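Side-chain contacts in hydrogenase maturation factor (Thermoanaerobacter tengcongensis, PDB 3VTH), which probably catalyses ATP-dependent transfer of the carbamoyl group of carbamoyl phosphate to the C-terminal cysteine of HypE during [NiFe]-hydrogenase maturation: residues 26-29 / 30-34; 63-66 / 67-71; 581-584 / 585-589. All blocks are in the same frame, centred on the assembly; numbering follows the deposited sequence.

Contact 1. Residues 26-29 / 30-34; sequences RPFV and FNIAQ. With PO4 (phosphate ion), chain E.
Phe30 makes the first backbone link of this helical turn, its N donating to Arg26 O at 3.0 Å. Its CB rests on the carbonyl oxygens of Arg26 and Pro27, while the ring leads off the helix to meet that of Phe179. Asn31 follows with a bond from its N to Pro27 O; Pro27 itself, lacking an N-H, suits the first turn, where no carbonyl of the helix calls for one. Ile32 carries the apolar part of the contact. Its CG1 sits between the backbone N and the carbonyl carbon (chi1 60°), a crowded position that lays CG1 3.4 Å from Phe28 O and turns CD1 toward the Phe28 ring. Both branches then reach the Phe28 ring obliquely: Ile32 CG2 is 4.0 Å from Phe28 CE2, and Ile32 CD1 is 4.1 Å from Phe28 CE1. Ala33 is small enough for its CB to press to 3.2 Å from Val29 O while its N bonds to that same oxygen. Gln34 continues the helix through its N to Phe30 O, its CG over one face of the Phe30 ring, toward the rim.

At the opposite end Arg26, a predicted active-site residue, grips a phosphate ion edge-on. Its NE donates to phosphate O4 at 2.8 Å, its backbone N joins the same oxygen, and its NH2 takes phosphate O3 at 2.8 Å; NH1 pairs with Asp152. The backbone N atoms of Gly22 to Phe25 complete the cradle, consistent with the phosphate site of an acylphosphatase. Helix 25-35 thus lies with Val29 against Leu49 and Ile51 of strand 48-55, Ala33 against Phe93 of strand 93-95, and Ile32 against helix 57-69.

Contact 2. Residues 63-66 / 67-71; sequences FIRE and IKENP
Lys68 lies alongside Ile64, one turn earlier in the helix, both side chains pointing the same way. Its CB starts 3.7 Å from Ile64 O, and CG closes to 3.3 Å from that oxygen. The chain then runs out extended, carrying CD alongside Ile64 CG2 and CE to 3.7 Å from that same methyl; NZ, at the tip, still lies near it. A long aliphatic stem with a charged end fits this border, since the methylenes shield the isoleucine while the amine reaches the exposed side.

On the buried flank Ile67 and Phe63 meet. Phe63 CG is anti to the backbone N (chi1 171°), beside the carbonyl carbon, which carries the ring out from the helix, mostly across its axis, to where Ile67 CD1 comes obliquely to 3.6 Å from Phe63 CE1. Ile14 and Ile16 of strand 10-17 and Ile32 of helix 25-35 pack round this pair.

On the outer flank Glu69 runs beside Arg65, its OE2 3.3 Å from Arg65 CG, but Arg65 NE stays 4.4 Å from OE2, and guanidinium and carboxylate planes are turned 47° apart. Glu66, at the border where it also touches Ile32 and Tyr36, is bent at chi2 and brings its carboxylate across the Asn70 amide, the planes 59° apart. Asn70 is the first residue to leave helical angles, although its N still donates to Glu66 O at 2.9 Å and so finishes the last turn.

The chemistry is that of an amphipathic helix in a beta-alpha-beta-beta-alpha-beta acylphosphatase fold: branched and aromatic carbon faces the sheet, whereas the opposite charges of Arg65 and Glu69, too far apart for a salt bridge, probably attract only modestly across a side open to solvent.

Contact 3. Residues 581-584 / 585-589; sequences ILKQ and IDRKI
Gln584 and Ile589 meet where helix 575-587 ends in a Schellman motif. Lys588, with a positive phi of 59°, reverses the backbone so that Ile589 N donates to Gln584 O at 2.9 Å, and Lys588 N reaches Ile585 O in the inner bond. Gln584 O also takes a weak bond from Arg587 N, whose stronger acceptor is Lys583 O at 2.8 Å. Before the turn, Ile585 N and Asp586 N are satisfied in regular helical fashion by Ile581 O and Leu582 O. Gln584 O and Ile585 O thus both take bonds from within the motif.

A water lies 2.6 Å from Gln584 OE1 and 3.0 Å from Ile589 O, placed to donate to both, although other acceptors compete for its protons. Ile589 O is further bonded to Thr591 OG1. Glutamine suits this spot because its extended chain, leaning back along the helix flank, offers OE1 to that water, while its CB and CG pack at about a right angle against Ile589.

Ile581 and Ile585 turn their branched carbon to Pro542 of strand 530-542, joining the helix end to the sheet of this Kae1-like domain. On the exposed side, two cationic chains run side by side: Arg587 NH2 lies 3.4 Å from Lys583 CE, packing on the lysine's methylenes. Lys583 bends at chi4 (84°) and pairs its NZ with Asp579, leaving that nitrogen 4.8 Å from Arg587 NH2. Lys588 NZ finds Tyr593 OH. The arginine's stem lies close along the backbone, its guanidinium having Lys583 CB over one face, and Arg587 CG rests 3.1 Å from Lys583 O.

Each contact joins two consecutive stretches of a single helix, so none closes a loop, and along the chain the three run in series without nesting or crossing. Contact 1 comes first, on helix 25-35; strands 39-45 and 48-55 follow, and contact 2 lies at the end of helix 57-69. These two helices pack together on the five-stranded sheet of the acylphosphatase-like part: Ile32 CD1 fits against Phe63 and Ile67, and Phe28 CZ lies 3.2 Å from Asn70 O. Contact 3 belongs to the distant Kae1-like part, beyond the chain's centre, its own centre about 74 Å from that of contact 1 and about 69 Å from that of contact 2.

Contact 1. Residues 26-29 / 30-34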
loop_
_atom_site.group_PDB
_atom_site.type_symbol
_atom_site.label_atom_id
_atom_site.label_comp_id
_atom_site.label_asym_id
_atom_site.label_seq_id
_atom_site.Cartn_x
_atom_site.Cartn_y
_atom_site.Cartn_z
ATOM N N ARG A 26 -9.402 -10.477 -25.038
ATOM C CA ARG A 26 -9.387 -11.044 -26.390
ATOM C C ARG A 26 -10.422 -12.160 -26.564
ATOM O O ARG A 26 -11.250 -12.061 -27.463
ATOM C CB ARG A 26 -7.972 -11.447 -26.831
ATOM C CG ARG A 26 -7.086 -10.216 -27.139
ATOM C CD ARG A 26 -5.633 -10.586 -27.311
ATOM N NE ARG A 26 -5.011 -10.975 -26.032
ATOM C CZ ARG A 26 -3.751 -11.391 -25.899
ATOM N NH1 ARG A 26 -2.947 -11.475 -26.967
ATOM N NH2 ARG A 26 -3.287 -11.708 -24.687
ATOM N N PRO A 27 -10.429 -13.186 -25.676
ATOM C CA PRO A 27 -11.488 -14.198 -25.827
ATOM C C PRO A 27 -12.914 -13.657 -25.633
ATOM O O PRO A 27 -13.821 -14.092 -26.341
ATOM C CB PRO A 27 -11.155 -15.251 -24.747
ATOM C CG PRO A 27 -10.162 -14.603 -23.834
ATOM C CD PRO A 27 -9.411 -13.611 -24.687
ATOM N N PHE A 28 -13.099 -12.729 -24.693
ATOM C CA PHE A 28 -14.377 -12.051 -24.501
ATOM C C PHE A 28 -14.863 -11.392 -25.820
ATOM O O PHE A 28 -15.987 -11.611 -26.252
ATOM C CB PHE A 28 -14.247 -11.010 -23.368
ATOM C CG PHE A 28 -15.479 -10.161 -23.158
ATOM C CD1 PHE A 28 -15.442 -8.798 -23.398
ATOM C CD2 PHE A 28 -16.672 -10.730 -22.725
ATOM C CE1 PHE A 28 -16.576 -7.998 -23.210
ATOM C CE2 PHE A 28 -17.815 -9.938 -22.537
ATOM C CZ PHE A 28 -17.756 -8.565 -22.773
ATOM N N VAL A 29 -13.994 -10.622 -26.464
ATOM C CA VAL A 29 -14.366 -9.922 -27.705
ATOM C C VAL A 29 -14.681 -10.923 -28.800
ATOM O O VAL A 29 -15.659 -10.764 -29.527
ATOM C CB VAL A 29 -13.260 -8.910 -28.125
ATOM C CG1 VAL A 29 -13.375 -8.489 -29.602
ATOM C CG2 VAL A 29 -13.317 -7.681 -27.195
ATOM N N PHE A 30 -13.865 -11.967 -28.903
ATOM C CA PHE A 30 -14.109 -12.998 -29.900
ATOM C C PHE A 30 -15.525 -13.553 -29.760
ATOM O O PHE A 30 -16.259 -13.704 -30.747
ATOM C CB PHE A 30 -13.086 -14.136 -29.769
ATOM C CG PHE A 30 -13.313 -15.258 -30.745
ATOM C CD1 PHE A 30 -14.157 -16.315 -30.423
ATOM C CD2 PHE A 30 -12.673 -15.260 -31.988
ATOM C CE1 PHE A 30 -14.380 -17.375 -31.339
ATOM C CE2 PHE A 30 -12.885 -16.308 -32.912
ATOM C CZ PHE A 30 -13.735 -17.363 -32.592
ATOM N N ASN A 31 -15.885 -13.857 -28.524
ATOM C CA ASN A 31 -17.148 -14.529 -28.270
ATOM C C ASN A 31 -18.350 -13.617 -28.519
ATOM O O ASN A 31 -19.327 -14.056 -29.117
ATOM C CB ASN A 31 -17.160 -15.171 -26.874
ATOM C CG ASN A 31 -16.239 -16.395 -26.783
ATOM O OD1 ASN A 31 -15.353 -16.465 -25.920
ATOM N ND2 ASN A 31 -16.442 -17.360 -27.676
ATOM N N ILE A 32 -18.276 -12.352 -28.113
ATOM C CA ILE A 32 -19.394 -11.451 -28.395
ATOM C C ILE A 32 -19.429 -11.032 -29.884
ATOM O O ILE A 32 -20.508 -10.849 -30.460
ATOM C CB ILE A 32 -19.488 -10.255 -27.398
ATOM C CG1 ILE A 32 -18.228 -9.392 -27.421
ATOM C CG2 ILE A 32 -19.720 -10.774 -25.957
ATOM C CD1 ILE A 32 -18.437 -8.001 -26.818
ATOM N N ALA A 33 -18.266 -10.963 -30.532
ATOM C CA ALA A 33 -18.245 -10.704 -31.983
ATOM C C ALA A 33 -18.964 -11.827 -32.747
ATOM O O ALA A 33 -19.731 -11.561 -33.678
ATOM C CB ALA A 33 -16.827 -10.544 -32.491
ATOM N N GLN A 34 -18.727 -13.077 -32.346
ATOM C CA GLN A 34 -19.428 -14.218 -32.959
ATOM C C GLN A 34 -20.932 -14.160 -32.672
ATOM O O GLN A 34 -21.758 -14.437 -33.543
ATOM C CB GLN A 34 -18.849 -15.552 -32.474
ATOM C CG GLN A 34 -17.356 -15.694 -32.674
ATOM C CD GLN A 34 -16.984 -16.579 -33.843
ATOM O OE1 GLN A 34 -17.278 -17.779 -33.845
ATOM N NE2 GLN A 34 -16.296 -16.009 -34.824
HETATM P P PO4 E . -6.120 -10.774 -22.536
HETATM O O1 PO4 E . -6.109 -11.833 -21.468
HETATM O O2 PO4 E . -6.980 -9.610 -22.112
HETATM O O3 PO4 E . -4.716 -10.273 -22.722
HETATM O O4 PO4 E . -6.663 -11.353 -23.828
#

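Contact 2. Residues 63-66 / 67-71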
loop_
_atom_site.group_PDB
_atom_site.type_symbol
_atom_site.label_atom_id
_atom_site.label_comp_id
_atom_site.label_asym_id
_atom_site.label_seq_id
_atom_site.Cartn_x
_atom_site.Cartn_y
_atom_site.Cartn_z
ATOM N N PHE A 63 -22.765 -5.107 -29.685
ATOM C CA PHE A 63 -21.391 -5.496 -29.327
ATOM C C PHE A 63 -20.718 -4.436 -28.422
ATOM O O PHE A 63 -20.149 -4.768 -27.370
ATOM C CB PHE A 63 -20.615 -5.734 -30.635
ATOM C CG PHE A 63 -19.133 -5.929 -30.481
ATOM C CD1 PHE A 63 -18.260 -4.864 -30.651
ATOM C CD2 PHE A 63 -18.603 -7.203 -30.280
ATOM C CE1 PHE A 63 -16.877 -5.050 -30.560
ATOM C CE2 PHE A 63 -17.229 -7.399 -30.198
ATOM C CZ PHE A 63 -16.365 -6.321 -30.330
ATOM N N ILE A 64 -20.807 -3.166 -28.816
ATOM C CA ILE A 64 -20.213 -2.079 -28.026
ATOM C C ILE A 64 -20.875 -1.984 -26.644
ATOM O O ILE A 64 -20.194 -1.828 -25.629
ATOM C CB ILE A 64 -20.283 -0.725 -28.773
ATOM C CG1 ILE A 64 -19.357 -0.732 -29.997
ATOM C CG2 ILE A 64 -19.943 0.439 -27.843
ATOM C CD1 ILE A 64 -19.516 0.520 -30.909
ATOM N N ARG A 65 -22.201 -2.096 -26.624
ATOM C CA ARG A 65 -22.983 -2.073 -25.389
ATOM C C ARG A 65 -22.580 -3.213 -24.445
ATOM O O ARG A 65 -22.486 -3.005 -23.236
ATOM C CB ARG A 65 -24.471 -2.159 -25.721
ATOM C CG ARG A 65 -25.413 -1.694 -24.634
ATOM C CD ARG A 65 -26.847 -1.500 -25.190
ATOM N NE ARG A 65 -27.405 -2.751 -25.715
ATOM C CZ ARG A 65 -27.806 -2.956 -26.975
ATOM N NH1 ARG A 65 -27.749 -1.986 -27.892
ATOM N NH2 ARG A 65 -28.294 -4.147 -27.315
ATOM N N GLU A 66 -22.343 -4.407 -24.993
ATOM C CA GLU A 66 -21.869 -5.532 -24.168
ATOM C C GLU A 66 -20.521 -5.236 -23.525
ATOM O O GLU A 66 -20.321 -5.521 -22.346
ATOM C CB GLU A 66 -21.801 -6.840 -24.952
ATOM C CG GLU A 66 -23.004 -7.758 -24.752
ATOM C CD GLU A 66 -22.868 -8.628 -23.512
ATOM O OE1 GLU A 66 -21.978 -9.504 -23.492
ATOM O OE2 GLU A 66 -23.658 -8.440 -22.556
ATOM N N ILE A 67 -19.606 -4.658 -24.297
ATOM C CA ILE A 67 -18.307 -4.277 -23.753
ATOM C C ILE A 67 -18.475 -3.266 -22.615
ATOM O O ILE A 67 -17.896 -3.444 -21.543
ATOM C CB ILE A 67 -17.362 -3.712 -24.821
ATOM C CG1 ILE A 67 -16.958 -4.807 -25.809
ATOM C CG2 ILE A 67 -16.110 -3.136 -24.150
ATOM C CD1 ILE A 67 -16.233 -4.304 -27.047
ATOM N N LYS A 68 -19.280 -2.228 -22.844
ATOM C CA LYS A 68 -19.508 -1.184 -21.844
ATOM C C LYS A 68 -20.235 -1.727 -20.611
ATOM O O LYS A 68 -19.929 -1.322 -19.491
ATOM C CB LYS A 68 -20.277 0.010 -22.448
ATOM C CG LYS A 68 -19.528 0.722 -23.601
ATOM C CD LYS A 68 -20.365 1.811 -24.252
ATOM C CE LYS A 68 -19.505 2.785 -25.050
ATOM N NZ LYS A 68 -20.334 3.802 -25.778
ATOM N N GLU A 69 -21.179 -2.645 -20.817
ATOM C CA GLU A 69 -22.046 -3.136 -19.734
ATOM C C GLU A 69 -21.458 -4.261 -18.888
ATOM O O GLU A 69 -21.635 -4.272 -17.668
ATOM C CB GLU A 69 -23.411 -3.570 -20.268
ATOM C CG GLU A 69 -24.418 -2.441 -20.351
ATOM C CD GLU A 69 -25.693 -2.835 -21.085
ATOM O OE1 GLU A 69 -25.968 -4.048 -21.237
ATOM O OE2 GLU A 69 -26.422 -1.919 -21.513
ATOM N N ASN A 70 -20.818 -5.240 -19.522
ATOM C CA ASN A 70 -20.145 -6.275 -18.726
ATOM C C ASN A 70 -18.773 -6.652 -19.236
ATOM O O ASN A 70 -18.576 -7.744 -19.771
ATOM C CB ASN A 70 -21.026 -7.497 -18.427
ATOM C CG ASN A 70 -21.612 -8.097 -19.645
ATOM O OD1 ASN A 70 -22.700 -7.701 -20.084
ATOM N ND2 ASN A 70 -20.925 -9.096 -20.199
ATOM N N PRO A 71 -17.819 -5.727 -19.067
ATOM C CA PRO A 71 -16.452 -5.999 -19.431
ATOM C C PRO A 71 -15.884 -7.092 -18.521
ATOM O O PRO A 71 -16.479 -7.417 -17.491
ATOM C CB PRO A 71 -15.754 -4.657 -19.160
ATOM C CG PRO A 71 -16.525 -4.047 -18.079
ATOM C CD PRO A 71 -17.948 -4.453 -18.329
#

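Contact 3. Residues 581-584 / 585-589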
loop_
_atom_site.group_PDB
_atom_site.type_symbol
_atom_site.label_atom_id
_atom_site.label_comp_id
_atom_site.label_asym_id
_atom_site.label_seq_id
_atom_site.Cartn_x
_atom_site.Cartn_y
_atom_site.Cartn_z
ATOM N N ILE A 581 21.751 14.867 29.190
ATOM C CA ILE A 581 20.675 15.225 28.273
ATOM C C ILE A 581 20.303 16.705 28.434
ATOM O O ILE A 581 20.221 17.430 27.444
ATOM C CB ILE A 581 19.420 14.328 28.467
ATOM C CG1 ILE A 581 19.698 12.909 27.964
ATOM C CG2 ILE A 581 18.186 14.916 27.736
ATOM C CD1 ILE A 581 18.665 11.865 28.409
ATOM N N LEU A 582 20.078 17.144 29.669
ATOM C CA LEU A 582 19.690 18.532 29.922
ATOM C C LEU A 582 20.791 19.537 29.520
ATOM O O LEU A 582 20.489 20.615 28.984
ATOM C CB LEU A 582 19.260 18.743 31.375
ATOM C CG LEU A 582 18.041 17.933 31.866
ATOM C CD1 LEU A 582 17.603 18.395 33.257
ATOM C CD2 LEU A 582 16.885 18.005 30.873
ATOM N N LYS A 583 22.047 19.168 29.750
ATOM C CA LYS A 583 23.171 20.001 29.337
ATOM C C LYS A 583 23.293 20.109 27.822
ATOM O O LYS A 583 23.560 21.190 27.312
ATOM C CB LYS A 583 24.483 19.520 29.966
ATOM C CG LYS A 583 24.646 19.960 31.404
ATOM C CD LYS A 583 25.888 19.337 32.042
ATOM C CE LYS A 583 26.414 20.175 33.182
ATOM N NZ LYS A 583 25.727 19.912 34.469
ATOM N N GLN A 584 23.090 18.994 27.118
ATOM C CA GLN A 584 23.111 18.965 25.660
ATOM C C GLN A 584 22.041 19.880 25.057
ATOM O O GLN A 584 22.326 20.651 24.146
ATOM C CB GLN A 584 22.951 17.533 25.131
ATOM C CG GLN A 584 24.172 16.652 25.381
ATOM C CD GLN A 584 24.026 15.245 24.848
ATOM O OE1 GLN A 584 22.954 14.847 24.386
ATOM N NE2 GLN A 584 25.111 14.481 24.902
ATOM N N ILE A 585 20.814 19.795 25.574
ATOM C CA ILE A 585 19.757 20.718 25.162
ATOM C C ILE A 585 20.188 22.176 25.364
ATOM O O ILE A 585 20.126 22.976 24.427
ATOM C CB ILE A 585 18.452 20.460 25.919
ATOM C CG1 ILE A 585 17.877 19.090 25.523
ATOM C CG2 ILE A 585 17.441 21.607 25.657
ATOM C CD1 ILE A 585 16.666 18.671 26.368
ATOM N N ASP A 586 20.632 22.496 26.582
ATOM C CA ASP A 586 21.040 23.846 26.945
ATOM C C ASP A 586 22.192 24.370 26.080
ATOM O O ASP A 586 22.248 25.557 25.779
ATOM C CB ASP A 586 21.461 23.883 28.426
ATOM C CG ASP A 586 21.639 25.297 28.953
ATOM O OD1 ASP A 586 20.639 26.049 29.016
ATOM O OD2 ASP A 586 22.781 25.649 29.335
ATOM N N ARG A 587 23.113 23.483 25.705
ATOM C CA ARG A 587 24.346 23.870 24.998
ATOM C C ARG A 587 24.225 23.702 23.482
ATOM O O ARG A 587 25.166 24.006 22.751
ATOM C CB ARG A 587 25.540 23.062 25.515
ATOM C CG ARG A 587 25.874 23.293 26.984
ATOM C CD ARG A 587 27.015 22.408 27.457
ATOM N NE ARG A 587 27.150 22.431 28.914
ATOM C CZ ARG A 587 28.187 21.933 29.589
ATOM N NH1 ARG A 587 29.196 21.345 28.948
ATOM N NH2 ARG A 587 28.212 22.013 30.911
ATOM N N LYS A 588 23.064 23.223 23.036
ATOM C CA LYS A 588 22.739 22.936 21.615
ATOM C C LYS A 588 23.683 21.916 20.965
ATOM O O LYS A 588 24.155 22.089 19.824
ATOM C CB LYS A 588 22.611 24.218 20.775
ATOM C CG LYS A 588 21.660 25.263 21.363
ATOM C CD LYS A 588 21.833 26.621 20.667
ATOM C CE LYS A 588 20.691 27.579 21.024
ATOM N NZ LYS A 588 19.401 27.085 20.432
ATOM N N ILE A 589 23.937 20.844 21.713
ATOM C CA ILE A 589 24.710 19.714 21.217
ATOM C C ILE A 589 23.756 18.675 20.629
ATOM O O ILE A 589 22.881 18.158 21.340
ATOM C CB ILE A 589 25.572 19.099 22.352
ATOM C CG1 ILE A 589 26.614 20.120 22.834
ATOM C CG2 ILE A 589 26.236 17.809 21.868
ATOM C CD1 ILE A 589 27.182 19.854 24.212
HETATM O O HOH W 1 21.899 15.471 22.143
#